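Long-range contact in ABC transporter substrate binding protein (Ribose) (Agrobacterium vitis, PDB 5DKV), which probably serves as the sugar-binding component of an ABC transporter and holds alpha-D-tagatopyranose in this crystal: residues A[111-124]-A[131-143]. Numbering follows the deposited sequence.
With T6T (alpha-D-tagatopyranose), chain E.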
loop_
_atom_site.group_PDB
_atom_site.type_symbol
_atom_site.label_atom_id
_atom_site.label_comp_id
_atom_site.label_asym_id
_atom_site.label_seq_id
_atom_site.Cartn_x
_atom_site.Cartn_y
_atom_site.Cartn_z
ATOM N N PRO A 111 18.801 13.697 -3.656
ATOM C CA PRO A 111 18.408 12.418 -4.254
ATOM C C PRO A 111 17.149 11.866 -3.619
ATOM O O PRO A 111 16.875 12.149 -2.446
ATOM C CB PRO A 111 19.612 11.503 -3.968
ATOM C CG PRO A 111 20.216 12.074 -2.725
ATOM C CD PRO A 111 20.053 13.574 -2.874
ATOM N N MET A 112 16.398 11.073 -4.368
ATOM C CA MET A 112 15.143 10.543 -3.852
ATOM C C MET A 112 14.814 9.166 -4.370
ATOM O O MET A 112 15.293 8.719 -5.422
ATOM C CB MET A 112 13.999 11.479 -4.186
ATOM C CG MET A 112 13.687 11.497 -5.657
ATOM S SD MET A 112 12.478 12.755 -5.989
ATOM C CE MET A 112 13.489 14.214 -5.763
ATOM N N ILE A 113 14.002 8.493 -3.566
ATOM C CA ILE A 113 13.483 7.172 -3.825
ATOM C C ILE A 113 11.982 7.221 -3.572
ATOM O O ILE A 113 11.560 7.843 -2.581
ATOM C CB ILE A 113 14.165 6.138 -2.897
ATOM C CG1 ILE A 113 15.621 5.972 -3.318
ATOM C CG2 ILE A 113 13.448 4.786 -2.902
ATOM C CD1 ILE A 113 16.454 5.078 -2.402
ATOM N N THR A 114 11.162 6.607 -4.427
ATOM C CA THR A 114 9.740 6.529 -4.087
ATOM C C THR A 114 9.465 5.123 -3.517
ATOM O O THR A 114 9.997 4.094 -3.958
ATOM C CB THR A 114 8.784 6.891 -5.264
ATOM O OG1 THR A 114 8.769 5.864 -6.261
ATOM C CG2 THR A 114 9.192 8.200 -5.900
ATOM N N VAL A 115 8.694 5.134 -2.448
ATOM C CA VAL A 115 8.316 3.943 -1.716
ATOM C C VAL A 115 6.809 3.799 -1.833
ATOM O O VAL A 115 6.081 4.791 -1.766
ATOM C CB VAL A 115 8.762 4.010 -0.218
ATOM C CG1 VAL A 115 10.289 3.896 -0.101
ATOM C CG2 VAL A 115 8.284 5.302 0.484
ATOM N N ASP A 116 6.361 2.556 -2.033
ATOM C CA ASP A 116 4.938 2.176 -2.163
ATOM C C ASP A 116 4.347 2.574 -3.516
ATOM O O ASP A 116 3.999 1.708 -4.334
ATOM C CB ASP A 116 4.108 2.766 -1.016
ATOM C CG ASP A 116 2.669 2.318 -1.057
ATOM O OD1 ASP A 116 2.420 1.118 -1.343
ATOM O OD2 ASP A 116 1.797 3.176 -0.772
ATOM N N THR A 117 4.271 3.879 -3.748
ATOM C CA THR A 117 3.726 4.461 -4.965
ATOM C C THR A 117 4.833 5.080 -5.819
ATOM O O THR A 117 5.963 5.231 -5.351
ATOM C CB THR A 117 2.718 5.544 -4.627
ATOM O OG1 THR A 117 3.351 6.482 -3.744
ATOM C CG2 THR A 117 1.500 4.932 -3.956
ATOM N N PHE A 118 4.498 5.447 -7.056
ATOM C CA PHE A 118 5.476 6.011 -7.971
ATOM C C PHE A 118 4.988 7.275 -8.655
ATOM O O PHE A 118 3.807 7.622 -8.586
ATOM C CB PHE A 118 5.900 4.968 -9.026
ATOM C CG PHE A 118 4.780 4.446 -9.934
ATOM C CD1 PHE A 118 4.296 5.207 -10.977
ATOM C CD2 PHE A 118 4.312 3.144 -9.796
ATOM C CE1 PHE A 118 3.303 4.714 -11.830
ATOM C CE2 PHE A 118 3.340 2.633 -10.665
ATOM C CZ PHE A 118 2.838 3.440 -11.673
ATOM N N ILE A 119 5.936 8.010 -9.228
ATOM C CA ILE A 119 5.629 9.058 -10.202
ATOM C C ILE A 119 6.046 8.598 -11.599
ATOM O O ILE A 119 6.792 7.632 -11.755
ATOM C CB ILE A 119 6.313 10.407 -9.869
ATOM C CG1 ILE A 119 7.830 10.259 -9.792
ATOM C CG2 ILE A 119 5.740 10.955 -8.565
ATOM C CD1 ILE A 119 8.563 11.560 -9.860
ATOM N N GLY A 120 5.531 9.277 -12.615
ATOM C CA GLY A 120 5.731 8.829 -13.986
ATOM C C GLY A 120 5.132 7.455 -14.177
ATOM O O GLY A 120 3.944 7.247 -13.932
ATOM N N THR A 121 5.971 6.534 -14.646
ATOM C CA THR A 121 5.621 5.123 -14.826
ATOM C C THR A 121 6.174 4.245 -13.710
ATOM O O THR A 121 5.871 3.044 -13.615
ATOM C CB THR A 121 6.181 4.594 -16.155
ATOM O OG1 THR A 121 7.610 4.637 -16.111
ATOM C CG2 THR A 121 5.696 5.432 -17.342
ATOM N N GLY A 122 7.030 4.828 -12.888
ATOM C CA GLY A 122 7.742 4.062 -11.887
ATOM C C GLY A 122 8.994 3.393 -12.445
ATOM O O GLY A 122 9.684 2.686 -11.717
ATOM N N ASP A 123 9.291 3.647 -13.714
ATOM C CA ASP A 123 10.555 3.238 -14.332
ATOM C C ASP A 123 11.512 4.412 -14.257
ATOM O O ASP A 123 11.296 5.466 -14.902
ATOM C CB ASP A 123 10.350 2.793 -15.787
ATOM C CG ASP A 123 9.496 1.564 -15.887
ATOM O OD1 ASP A 123 9.784 0.588 -15.167
ATOM O OD2 ASP A 123 8.527 1.575 -16.670
ATOM N N TYR A 124 12.551 4.253 -13.448
ATOM C CA TYR A 124 13.459 5.360 -13.166
ATOM C C TYR A 124 14.865 5.152 -13.726
ATOM O O TYR A 124 15.273 4.030 -13.999
ATOM C CB TYR A 124 13.558 5.566 -11.670
ATOM C CG TYR A 124 12.253 5.869 -10.950
ATOM C CD1 TYR A 124 11.241 6.646 -11.530
ATOM C CD2 TYR A 124 12.042 5.380 -9.669
ATOM C CE1 TYR A 124 10.045 6.914 -10.820
ATOM C CE2 TYR A 124 10.892 5.652 -8.970
ATOM C CZ TYR A 124 9.880 6.413 -9.549
ATOM O OH TYR A 124 8.724 6.689 -8.839
ATOM N N GLY A 131 9.253 11.900 -15.205
ATOM C CA GLY A 131 9.400 11.476 -13.818
ATOM C C GLY A 131 10.444 10.381 -13.675
ATOM O O GLY A 131 10.215 9.361 -12.992
ATOM N N ASP A 132 11.591 10.616 -14.306
ATOM C CA ASP A 132 12.670 9.635 -14.439
ATOM C C ASP A 132 13.755 9.822 -13.382
ATOM O O ASP A 132 14.624 8.970 -13.224
ATOM C CB ASP A 132 13.288 9.739 -15.844
ATOM C CG ASP A 132 14.236 8.599 -16.165
ATOM O OD1 ASP A 132 13.786 7.431 -16.182
ATOM O OD2 ASP A 132 15.429 8.881 -16.412
ATOM N N PHE A 133 13.681 10.910 -12.621
ATOM C CA PHE A 133 14.814 11.287 -11.781
ATOM C C PHE A 133 14.947 10.616 -10.403
ATOM O O PHE A 133 16.039 10.673 -9.840
ATOM C CB PHE A 133 14.825 12.811 -11.600
ATOM C CG PHE A 133 13.500 13.368 -11.193
ATOM C CD1 PHE A 133 13.126 13.361 -9.865
ATOM C CD2 PHE A 133 12.619 13.880 -12.134
ATOM C CE1 PHE A 133 11.904 13.851 -9.477
ATOM C CE2 PHE A 133 11.397 14.358 -11.746
ATOM C CZ PHE A 133 11.043 14.348 -10.412
ATOM N N PRO A 134 13.876 9.993 -9.845
ATOM C CA PRO A 134 14.128 9.229 -8.617
ATOM C C PRO A 134 15.128 8.098 -8.898
ATOM O O PRO A 134 15.324 7.716 -10.055
ATOM C CB PRO A 134 12.730 8.696 -8.224
ATOM C CG PRO A 134 11.762 9.688 -8.922
ATOM C CD PRO A 134 12.450 9.955 -10.220
ATOM N N LEU A 135 15.776 7.569 -7.862
ATOM C CA LEU A 135 16.800 6.557 -8.059
ATOM C C LEU A 135 16.241 5.152 -8.070
ATOM O O LEU A 135 16.830 4.262 -8.674
ATOM C CB LEU A 135 17.850 6.644 -6.955
ATOM C CG LEU A 135 18.705 7.902 -6.931
ATOM C CD1 LEU A 135 19.410 8.001 -5.600
ATOM C CD2 LEU A 135 19.700 7.881 -8.066
ATOM N N SER A 136 15.108 4.965 -7.395
ATOM C CA SER A 136 14.535 3.643 -7.203
ATOM C C SER A 136 13.084 3.716 -6.818
ATOM O O SER A 136 12.640 4.713 -6.267
ATOM C CB SER A 136 15.320 2.902 -6.133
ATOM O OG SER A 136 14.942 1.543 -6.036
ATOM N N TYR A 137 12.363 2.631 -7.103
ATOM C CA TYR A 137 10.982 2.432 -6.718
ATOM C C TYR A 137 10.917 1.143 -5.909
ATOM O O TYR A 137 11.239 0.068 -6.436
ATOM C CB TYR A 137 10.082 2.324 -7.963
ATOM C CG TYR A 137 8.642 1.983 -7.658
ATOM C CD1 TYR A 137 7.995 2.510 -6.562
ATOM C CD2 TYR A 137 7.938 1.112 -8.471
ATOM C CE1 TYR A 137 6.662 2.191 -6.285
ATOM C CE2 TYR A 137 6.626 0.792 -8.200
ATOM C CZ TYR A 137 5.996 1.339 -7.103
ATOM O OH TYR A 137 4.690 1.019 -6.825
ATOM N N ILE A 138 10.553 1.265 -4.645
ATOM C CA ILE A 138 10.552 0.134 -3.713
ATOM C C ILE A 138 9.126 -0.053 -3.217
ATOM O O ILE A 138 8.563 0.854 -2.572
ATOM C CB ILE A 138 11.498 0.375 -2.545
ATOM C CG1 ILE A 138 12.916 0.572 -3.053
ATOM C CG2 ILE A 138 11.453 -0.817 -1.558
ATOM C CD1 ILE A 138 13.878 1.054 -1.995
ATOM N N ALA A 139 8.542 -1.211 -3.517
ATOM C CA ALA A 139 7.120 -1.433 -3.251
ATOM C C ALA A 139 6.745 -2.883 -3.410
ATOM O O ALA A 139 7.549 -3.680 -3.897
ATOM C CB ALA A 139 6.292 -0.594 -4.198
ATOM N N SER A 140 5.515 -3.240 -3.059
ATOM C CA SER A 140 5.014 -4.575 -3.407
ATOM C C SER A 140 4.846 -4.726 -4.916
ATOM O O SER A 140 4.777 -3.739 -5.635
ATOM C CB SER A 140 3.664 -4.848 -2.750
ATOM O OG SER A 140 3.720 -4.691 -1.351
ATOM N N ASP A 141 4.751 -5.962 -5.383
ATOM C CA ASP A 141 4.335 -6.232 -6.740
ATOM C C ASP A 141 2.808 -6.116 -6.733
ATOM O O ASP A 141 2.116 -7.098 -6.467
ATOM C CB ASP A 141 4.799 -7.636 -7.215
ATOM C CG ASP A 141 4.351 -7.974 -8.651
ATOM O OD1 ASP A 141 3.415 -7.340 -9.207
ATOM O OD2 ASP A 141 4.934 -8.916 -9.243
ATOM N N ASN A 142 2.267 -4.928 -6.980
ATOM C CA ASN A 142 0.853 -4.719 -6.706
ATOM C C ASN A 142 -0.110 -5.367 -7.688
ATOM O O ASN A 142 -1.238 -5.723 -7.320
ATOM C CB ASN A 142 0.601 -3.228 -6.593
ATOM C CG ASN A 142 1.103 -2.699 -5.288
ATOM O OD1 ASN A 142 0.506 -2.956 -4.261
ATOM N ND2 ASN A 142 2.220 -1.986 -5.315
ATOM N N VAL A 143 0.338 -5.587 -8.924
ATOM C CA VAL A 143 -0.491 -6.368 -9.834
ATOM C C VAL A 143 -0.628 -7.803 -9.320
ATOM O O VAL A 143 -1.745 -8.345 -9.292
ATOM C CB VAL A 143 0.077 -6.391 -11.269
ATOM C CG1 VAL A 143 -0.732 -7.340 -12.145
ATOM C CG2 VAL A 143 0.058 -4.985 -11.856
HETATM O O3 T6T E . -2.464 -0.159 0.873
HETATM C C3 T6T E . -1.568 0.782 1.447
HETATM C C4 T6T E . -0.728 1.350 0.387
HETATM O O4 T6T E . 0.069 0.271 -0.229
HETATM C C5 T6T E . -1.551 2.032 -0.615
HETATM O O5 T6T E . -0.742 2.699 -1.600
HETATM C C6 T6T E . -2.392 3.138 0.000
HETATM O O6 T6T E . -3.194 2.583 1.084
HETATM C C2 T6T E . -2.373 1.929 2.087
HETATM O O2 T6T E . -1.451 2.824 2.661
HETATM C C1 T6T E . -3.378 1.502 3.082
HETATM O O1 T6T E . -2.802 0.831 4.157
HETATM O O HOH W 1 16.957 11.235 -7.310
HETATM O O HOH W 2 3.212 -1.289 -2.398
HETATM O O HOH W 3 8.857 7.270 -14.276
#
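Tyr137 and Tyr124 fill the tight half of this contact, over the face of the sheet that carries Thr114. The Tyr137 ring swings out with CG anti to the backbone N (chi1 174°) and runs alongside Thr117 and Phe118, where Tyr137 OH donates to Asp116 O at 2.7 Å, arriving from above the carbonyl plane. Phe118 CB sits squarely over one face of the Tyr137 ring, 4.0 Å from its centroid, and the two rings form an offset edge-to-face pair, planes at 82°. Tyr124 is wedged alongside: Pro134 CB lies over one face, 3.7 Å from the Tyr124 ring centroid, and Gly122 O over the other. Tyr124 OH accepts from Ile119 N. Tyr124 OH also pairs with Thr114 OG1 at 2.7 Å, and either hydroxyl could be the donor. The two strands, 112-115 and 137-140, run parallel as neighbours in the Rossmann-like sheet of a periplasmic binding protein lobe, joined here by a loop instead of the usual helix. Leu135 N donates almost straight to Met112 O (2.7 Å), Thr114 N donates to Ser136 O, Thr114 O accepts from Ile138 N, and Ile138 O from Asp116 N. That last bond fixes the backbone of Asp116 just where the strand ends at the sugar, whose O4 and O5 donate to the two carboxylate oxygens; a water links OD1 to Ser140 N and Asn142 ND2. Met112 SD makes a Met-aromatic contact at the Phe133 ring edge (3.7 Å to CE1). The looser, solvent side is the outer loop around exposed Thr121 and partly exposed Asp132, where a water accepting from Thr121 N also lies 2.8 Å from Gly131 O.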